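Local coordinates for D-isomer specific 2-hydroxyacid dehydrogenase family protein (Aeromonas salmonicida subsp. salmonicida, PDB 3HG7) that is probably an NAD-dependent oxidoreductase of the D-isomer specific 2-hydroxyacid dehydrogenase family, at residues L111-L114 and L118-Y121; L226-V229 and N233-N236; G238-A243 and G250-D255. The protein carries 1 engineered substitution. All coordinates share one frame; numbering follows the deposited sequence.

The three contacts illustrate how one nucleotide-binding domain is built outward from a parallel sheet. Interactions 2 and 3 are close partners, with centres about 8 Å apart: strands 225-228 and 251-254 lie side by side, L226 O probably accepting from V253 N at 2.8 Å, while I235 CG2 packs on L240 CB at 3.7 Å. Interaction 1 lies farther out, its centre about 21 Å from that of interaction 2 and 18 Å from that of interaction 3. Its helix 100-115 nevertheless covers the other face of the same sheet, with L114 CD2 3.6 Å from M251 CE. The sheet is of the Rossmann type, consistent with the NAD binding assigned to the family.

Interaction 1 (L111-L114 and L118-Y121); sequences LLSL and LPLY
S113 and L118 form a helix-to-helix junction at the surface, where the end of helix 100-115 hands the chain on to helix 118-126 near the rim of the nucleotide-binding domain. The joint is held by one backbone bond: L118 N donates to S113 O at 3.0 Å, with an N-H...O angle of 160° and the donor in the carbonyl plane. The donor lies five residues beyond the acceptor, one more than in a regular alpha-helical turn, so the bond bridges the break between the helices.

Side chains gather round this link from both of its ends. The S113 hydroxyl stands anti to its own backbone N (chi1 179°), a position that carries OG forward to the first turn of the next helix. There it lies alongside the pyrrolidine ring of P119, with OG 3.7 Å from CD, and also passes L118 CB at 4.0 Å. P119 CD meets S113 O as well, so this one ring carbon rests against both oxygens of the serine. Proline has no backbone N-H to give, and this costs nothing in the first turn of a helix.

L118 turns the other way. Its CG sits beside the backbone N, anti to the carbonyl carbon, and is thereby brought over the serine backbone, 3.8 Å from S113 CA. Beyond the joint, Y121 OH bonds to H133 N, which ties the second helix to the loop that follows it, while L114 anchors the first helix on strand 251-254. Several of these residues also touch crystal neighbours. The arrangement is that of two successive helices joined by a short break and an i to i+5 backbone bond, from which a helical arm projects off a Rossmann-type domain.

Interaction 2 (L226-V229 and N233-N236); sequences LFNV and NAIN
The turn that leaves strand 225-228 of the Rossmann-type sheet folds back so that N228 and I235 meet, and the contact lies in the strand-to-helix connection of a beta-alpha-beta crossover. Strand 225-228 is an inner strand of the parallel sheet, between 197-200 and 251-254, and the segment 233-236 leads from its end to helix 237-245. Both sides of the contact are buried.

I235 has its CG1 beside the backbone N (chi1 -64°) and the chain beyond is extended, so the terminal CD1 reaches back to the strand. There it meets the asparagine from the opposite direction, 3.4 Å from N228 CB, which is tight for two carbons. The same methyl comes in obliquely from one side of the amide plane, off its ND2 and CB flank, 3.5 Å from N228 ND2. A234 CB stands on the same side of the amide plane, beyond its O/N end, 4.0 Å from N228 ND2. An alanine and an isoleucine in succession thus set two methyls along one side of a polar group.

The amide is not left without partners. N228 OD1 accepts from G230 N, which makes an Asx turn at the strand end, and N228 ND2 donates to R231 O. With both ends of the group engaged, the amide is restrained in its rotation, and the methyls can pack beside it without competing for its bonds.

On the chain's way into the helix, N236 acts as N-cap, its OD1 accepting from D239 N. The strand side continues two residues earlier, on the same face of the strand, where L226, with CG anti to its backbone N, reaches toward the isoleucine tip to tip: L226 CD2 and I235 CD1 are 4.2 Å apart.

Interaction 3 (G238-A243 and G250-D255); sequences GDLLTA and GMAVLD
L240, a buried leucine on helix 237-245, presses its two methyls onto A252 and L254 of strand 251-254, and this trio makes up the contact. The helix connects strand 225-228 to its neighbour 251-254, so the leucine packs the crossover of a beta-alpha-beta unit against the strand it leads into.

The fork of the leucine does the work. L240 CG stands anti to the backbone N (chi1 162°), which sends the branch point straight from the helix toward the sheet, and the two methyls then part company. CD1 goes to the alanine, 3.9 Å from A252 CB; CD2 goes to the next residue on the same face of the strand, 3.6 Å from L254 CD1. Because alternate residues of a strand point the same way, A252 and L254 both face the helix, and one leucine can touch the pair. The small alanine receives a methyl on its CB, whereas L254 meets the leucine tip to tip.

L254 supplies its side of the meeting by a different torsion. Its CG lies beside the backbone N (chi1 -57°), and the extended second torsion carries CD1 outward to the helix. The same side chain touches N228 on the neighbouring strand. The alternate residues M251 and V253 have their partners on helix 100-115, so the strand is sandwiched between two helical layers, as in the Rossmann fold. At its end, the D255 carboxylate is held by T277 OG1, S281 OG and N280 N.

Every touching atom between helix and strand is a carbon, and no hydrogen bond or salt bridge joins the two segments: the crossover is held here by close packing and the burial of apolar surface.

Interaction 1 (L111-L114 and L118-Y121)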
loop_
_atom_site.group_PDB
_atom_site.type_symbol
_atom_site.label_atom_id
_atom_site.label_comp_id
_atom_site.label_asym_id
_atom_site.label_seq_id
_atom_site.Cartn_x
_atom_site.Cartn_y
_atom_site.Cartn_z
ATOM N N LEU A 111 -3.000 4.493 15.206
ATOM C CA LEU A 111 -3.650 5.679 15.703
ATOM C C LEU A 111 -3.997 5.508 17.183
ATOM O O LEU A 111 -3.730 6.395 17.997
ATOM C CB LEU A 111 -4.909 5.983 14.889
ATOM C CG LEU A 111 -5.782 7.133 15.400
ATOM C CD1 LEU A 111 -5.000 8.418 15.356
ATOM C CD2 LEU A 111 -7.161 7.259 14.653
ATOM N N LEU A 112 -4.575 4.366 17.535
ATOM C CA LEU A 112 -4.970 4.175 18.930
ATOM C C LEU A 112 -3.712 3.967 19.769
ATOM O O LEU A 112 -3.687 4.403 20.907
ATOM C CB LEU A 112 -5.940 3.016 19.055
ATOM C CG LEU A 112 -7.282 3.339 18.387
ATOM C CD1 LEU A 112 -8.116 2.093 18.161
ATOM C CD2 LEU A 112 -7.998 4.367 19.340
ATOM N N SER A 113 -2.661 3.339 19.202
ATOM C CA SER A 113 -1.396 3.241 19.936
ATOM C C SER A 113 -0.924 4.618 20.411
ATOM O O SER A 113 -0.556 4.792 21.575
ATOM C CB SER A 113 -0.311 2.514 19.132
ATOM O OG SER A 113 0.895 2.480 19.892
ATOM N N LEU A 114 -0.954 5.575 19.491
ATOM C CA LEU A 114 -0.569 6.953 19.746
ATOM C C LEU A 114 -1.499 7.671 20.720
ATOM O O LEU A 114 -1.071 8.307 21.691
ATOM C CB LEU A 114 -0.571 7.731 18.433
ATOM C CG LEU A 114 0.585 7.387 17.493
ATOM C CD1 LEU A 114 0.285 8.060 16.173
ATOM C CD2 LEU A 114 1.946 7.807 18.100
ATOM N N LEU A 118 0.357 3.871 24.248
ATOM C CA LEU A 118 0.784 2.525 24.649
ATOM C C LEU A 118 2.278 2.414 24.889
ATOM O O LEU A 118 2.688 1.762 25.857
ATOM C CB LEU A 118 0.329 1.417 23.682
ATOM C CG LEU A 118 -1.143 1.314 23.233
ATOM C CD1 LEU A 118 -1.548 -0.106 22.702
ATOM C CD2 LEU A 118 -2.165 1.823 24.194
ATOM N N PRO A 119 3.104 3.038 24.023
ATOM C CA PRO A 119 4.548 2.891 24.254
ATOM C C PRO A 119 4.987 3.501 25.590
ATOM O O PRO A 119 5.877 2.970 26.249
ATOM C CB PRO A 119 5.170 3.604 23.033
ATOM C CG PRO A 119 4.102 3.584 21.983
ATOM C CD PRO A 119 2.816 3.821 22.809
ATOM N N LEU A 120 4.347 4.582 26.004
ATOM C CA LEU A 120 4.664 5.188 27.294
ATOM C C LEU A 120 4.345 4.198 28.403
ATOM O O LEU A 120 5.134 3.978 29.321
ATOM C CB LEU A 120 3.864 6.501 27.477
ATOM C CG LEU A 120 3.889 7.184 28.838
ATOM C CD1 LEU A 120 3.445 8.621 28.708
ATOM C CD2 LEU A 120 2.935 6.538 29.828
ATOM N N TYR A 121 3.179 3.549 28.306
ATOM C CA TYR A 121 2.772 2.608 29.349
ATOM C C TYR A 121 3.658 1.390 29.405
ATOM O O TYR A 121 3.929 0.898 30.488
ATOM C CB TYR A 121 1.269 2.249 29.229
ATOM C CG TYR A 121 0.452 3.444 29.640
ATOM C CD1 TYR A 121 0.463 3.901 30.971
ATOM C CD2 TYR A 121 -0.268 4.176 28.695
ATOM C CE1 TYR A 121 -0.252 5.036 31.334
ATOM C CE2 TYR A 121 -0.963 5.299 29.043
ATOM C CZ TYR A 121 -0.969 5.735 30.360
ATOM O OH TYR A 121 -1.710 6.861 30.648
#

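Interaction 2 (L226-V229 and N233-N236)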
loop_
_atom_site.group_PDB
_atom_site.type_symbol
_atom_site.label_atom_id
_atom_site.label_comp_id
_atom_site.label_asym_id
_atom_site.label_seq_id
_atom_site.Cartn_x
_atom_site.Cartn_y
_atom_site.Cartn_z
ATOM N N LEU A 226 -0.080 12.367 10.745
ATOM C CA LEU A 226 -0.089 12.078 9.312
ATOM C C LEU A 226 0.383 10.669 9.018
ATOM O O LEU A 226 1.471 10.325 9.436
ATOM C CB LEU A 226 0.847 13.047 8.587
ATOM C CG LEU A 226 1.124 12.773 7.097
ATOM C CD1 LEU A 226 -0.156 12.850 6.273
ATOM C CD2 LEU A 226 2.156 13.747 6.569
ATOM N N PHE A 227 -0.425 9.893 8.287
ATOM C CA PHE A 227 -0.032 8.559 7.776
ATOM C C PHE A 227 0.273 8.645 6.297
ATOM O O PHE A 227 -0.523 9.214 5.526
ATOM C CB PHE A 227 -1.180 7.558 7.891
ATOM C CG PHE A 227 -1.482 7.113 9.299
ATOM C CD1 PHE A 227 -1.155 5.835 9.705
ATOM C CD2 PHE A 227 -2.149 7.957 10.190
ATOM C CE1 PHE A 227 -1.435 5.405 11.015
ATOM C CE2 PHE A 227 -2.438 7.549 11.487
ATOM C CZ PHE A 227 -2.093 6.259 11.895
ATOM N N ASN A 228 1.369 8.016 5.883
ATOM C CA ASN A 228 1.565 7.788 4.467
ATOM C C ASN A 228 1.717 6.322 4.175
ATOM O O ASN A 228 2.708 5.703 4.573
ATOM C CB ASN A 228 2.769 8.519 3.907
ATOM C CG ASN A 228 2.823 8.434 2.357
ATOM O OD1 ASN A 228 1.823 8.110 1.701
ATOM N ND2 ASN A 228 3.979 8.703 1.791
ATOM N N VAL A 229 0.721 5.783 3.485
ATOM C CA VAL A 229 0.717 4.376 3.122
ATOM C C VAL A 229 0.565 4.178 1.597
ATOM O O VAL A 229 0.384 3.050 1.136
ATOM C CB VAL A 229 -0.422 3.667 3.828
ATOM C CG1 VAL A 229 -0.195 3.647 5.347
ATOM C CG2 VAL A 229 -1.718 4.404 3.529
ATOM N N ASN A 233 6.632 9.010 -2.478
ATOM C CA ASN A 233 6.552 10.219 -3.302
ATOM C C ASN A 233 5.655 11.358 -2.851
ATOM O O ASN A 233 5.858 12.514 -3.269
ATOM C CB ASN A 233 6.143 9.828 -4.726
ATOM C CG ASN A 233 7.325 9.568 -5.603
ATOM O OD1 ASN A 233 7.181 9.181 -6.769
ATOM N ND2 ASN A 233 8.523 9.784 -5.054
ATOM N N ALA A 234 4.647 11.034 -2.045
ATOM C CA ALA A 234 3.684 12.016 -1.586
ATOM C C ALA A 234 4.348 13.050 -0.686
ATOM O O ALA A 234 3.855 14.176 -0.540
ATOM C CB ALA A 234 2.541 11.336 -0.867
ATOM N N ILE A 235 5.487 12.674 -0.113
ATOM C CA ILE A 235 6.107 13.460 0.941
ATOM C C ILE A 235 7.552 13.799 0.609
ATOM O O ILE A 235 8.347 12.919 0.300
ATOM C CB ILE A 235 6.059 12.708 2.317
ATOM C CG1 ILE A 235 4.609 12.514 2.780
ATOM C CG2 ILE A 235 6.868 13.447 3.386
ATOM C CD1 ILE A 235 4.438 11.498 3.910
ATOM N N ASN A 236 7.884 15.085 0.681
ATOM C CA ASN A 236 9.285 15.475 0.690
ATOM C C ASN A 236 9.795 15.238 2.092
ATOM O O ASN A 236 9.370 15.906 3.042
ATOM C CB ASN A 236 9.498 16.933 0.267
ATOM C CG ASN A 236 10.940 17.388 0.462
ATOM O OD1 ASN A 236 11.384 17.605 1.585
ATOM N ND2 ASN A 236 11.674 17.532 -0.635
#

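Interaction 3 (G238-A243 and G250-D255)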
loop_
_atom_site.group_PDB
_atom_site.type_symbol
_atom_site.label_atom_id
_atom_site.label_comp_id
_atom_site.label_asym_id
_atom_site.label_seq_id
_atom_site.Cartn_x
_atom_site.Cartn_y
_atom_site.Cartn_z
ATOM N N GLY A 238 12.723 15.593 3.643
ATOM C CA GLY A 238 13.531 16.646 4.283
ATOM C C GLY A 238 12.665 17.659 4.999
ATOM O O GLY A 238 12.986 18.137 6.092
ATOM N N ASP A 239 11.524 17.952 4.397
ATOM C CA ASP A 239 10.650 18.960 4.940
ATOM C C ASP A 239 9.589 18.418 5.926
ATOM O O ASP A 239 9.107 19.152 6.787
ATOM C CB ASP A 239 10.070 19.740 3.788
ATOM C CG ASP A 239 11.163 20.350 2.893
ATOM O OD1 ASP A 239 11.151 20.092 1.679
ATOM O OD2 ASP A 239 12.042 21.069 3.409
ATOM N N LEU A 240 9.257 17.131 5.803
ATOM C CA LEU A 240 8.510 16.403 6.850
ATOM C C LEU A 240 9.291 16.422 8.154
ATOM O O LEU A 240 8.727 16.660 9.215
ATOM C CB LEU A 240 8.255 14.947 6.436
ATOM C CG LEU A 240 7.873 13.984 7.582
ATOM C CD1 LEU A 240 6.565 14.378 8.244
ATOM C CD2 LEU A 240 7.825 12.538 7.142
ATOM N N LEU A 241 10.588 16.159 8.059
ATOM C CA LEU A 241 11.472 16.169 9.217
ATOM C C LEU A 241 11.427 17.477 10.000
ATOM O O LEU A 241 11.202 17.487 11.208
ATOM C CB LEU A 241 12.887 15.937 8.722
ATOM C CG LEU A 241 13.704 14.847 9.382
ATOM C CD1 LEU A 241 14.414 14.056 8.328
ATOM C CD2 LEU A 241 14.678 15.436 10.339
ATOM N N THR A 242 11.647 18.589 9.296
ATOM C CA THR A 242 11.666 19.900 9.918
ATOM C C THR A 242 10.297 20.205 10.510
ATOM O O THR A 242 10.210 20.759 11.593
ATOM C CB THR A 242 12.142 20.983 8.911
ATOM O OG1 THR A 242 13.443 20.619 8.413
ATOM C CG2 THR A 242 12.228 22.360 9.585
ATOM N N ALA A 243 9.235 19.806 9.811
ATOM C CA ALA A 243 7.863 19.939 10.332
ATOM C C ALA A 243 7.683 19.274 11.700
ATOM O O ALA A 243 7.109 19.871 12.620
ATOM C CB ALA A 243 6.860 19.369 9.338
ATOM N N GLY A 250 2.181 16.810 14.562
ATOM C CA GLY A 250 2.309 16.135 15.864
ATOM C C GLY A 250 3.142 14.869 15.734
ATOM O O GLY A 250 4.118 14.646 16.473
ATOM N N MET A 251 2.748 14.045 14.780
ATOM C CA MET A 251 3.395 12.755 14.584
ATOM C C MET A 251 3.277 12.380 13.128
ATOM O O MET A 251 2.355 12.839 12.438
ATOM C CB MET A 251 2.710 11.686 15.448
ATOM C CG MET A 251 2.976 11.769 16.976
ATOM S SD MET A 251 4.406 10.827 17.580
ATOM C CE MET A 251 4.487 9.561 16.308
ATOM N N ALA A 252 4.189 11.529 12.654
ATOM C CA ALA A 252 4.048 10.931 11.328
ATOM C C ALA A 252 4.214 9.400 11.418
ATOM O O ALA A 252 5.067 8.922 12.160
ATOM C CB ALA A 252 5.067 11.496 10.389
ATOM N N VAL A 253 3.372 8.667 10.701
ATOM C CA VAL A 253 3.494 7.196 10.607
ATOM C C VAL A 253 3.671 6.873 9.152
ATOM O O VAL A 253 2.750 7.074 8.355
ATOM C CB VAL A 253 2.216 6.473 11.132
ATOM C CG1 VAL A 253 2.373 4.922 11.081
ATOM C CG2 VAL A 253 1.899 6.929 12.552
ATOM N N LEU A 254 4.837 6.336 8.806
ATOM C CA LEU A 254 5.159 6.127 7.408
ATOM C C LEU A 254 5.453 4.673 7.139
ATOM O O LEU A 254 6.320 4.099 7.796
ATOM C CB LEU A 254 6.390 6.942 7.010
ATOM C CG LEU A 254 6.423 8.461 7.203
ATOM C CD1 LEU A 254 7.595 8.989 6.405
ATOM C CD2 LEU A 254 5.124 9.113 6.768
ATOM N N ASP A 255 4.720 4.093 6.189
ATOM C CA ASP A 255 4.926 2.698 5.798
ATOM C C ASP A 255 5.757 2.640 4.496
ATOM O O ASP A 255 6.332 1.613 4.155
ATOM C CB ASP A 255 3.580 1.987 5.608
ATOM C CG ASP A 255 3.733 0.493 5.415
ATOM O OD1 ASP A 255 4.491 -0.135 6.206
ATOM O OD2 ASP A 255 3.147 -0.037 4.434
#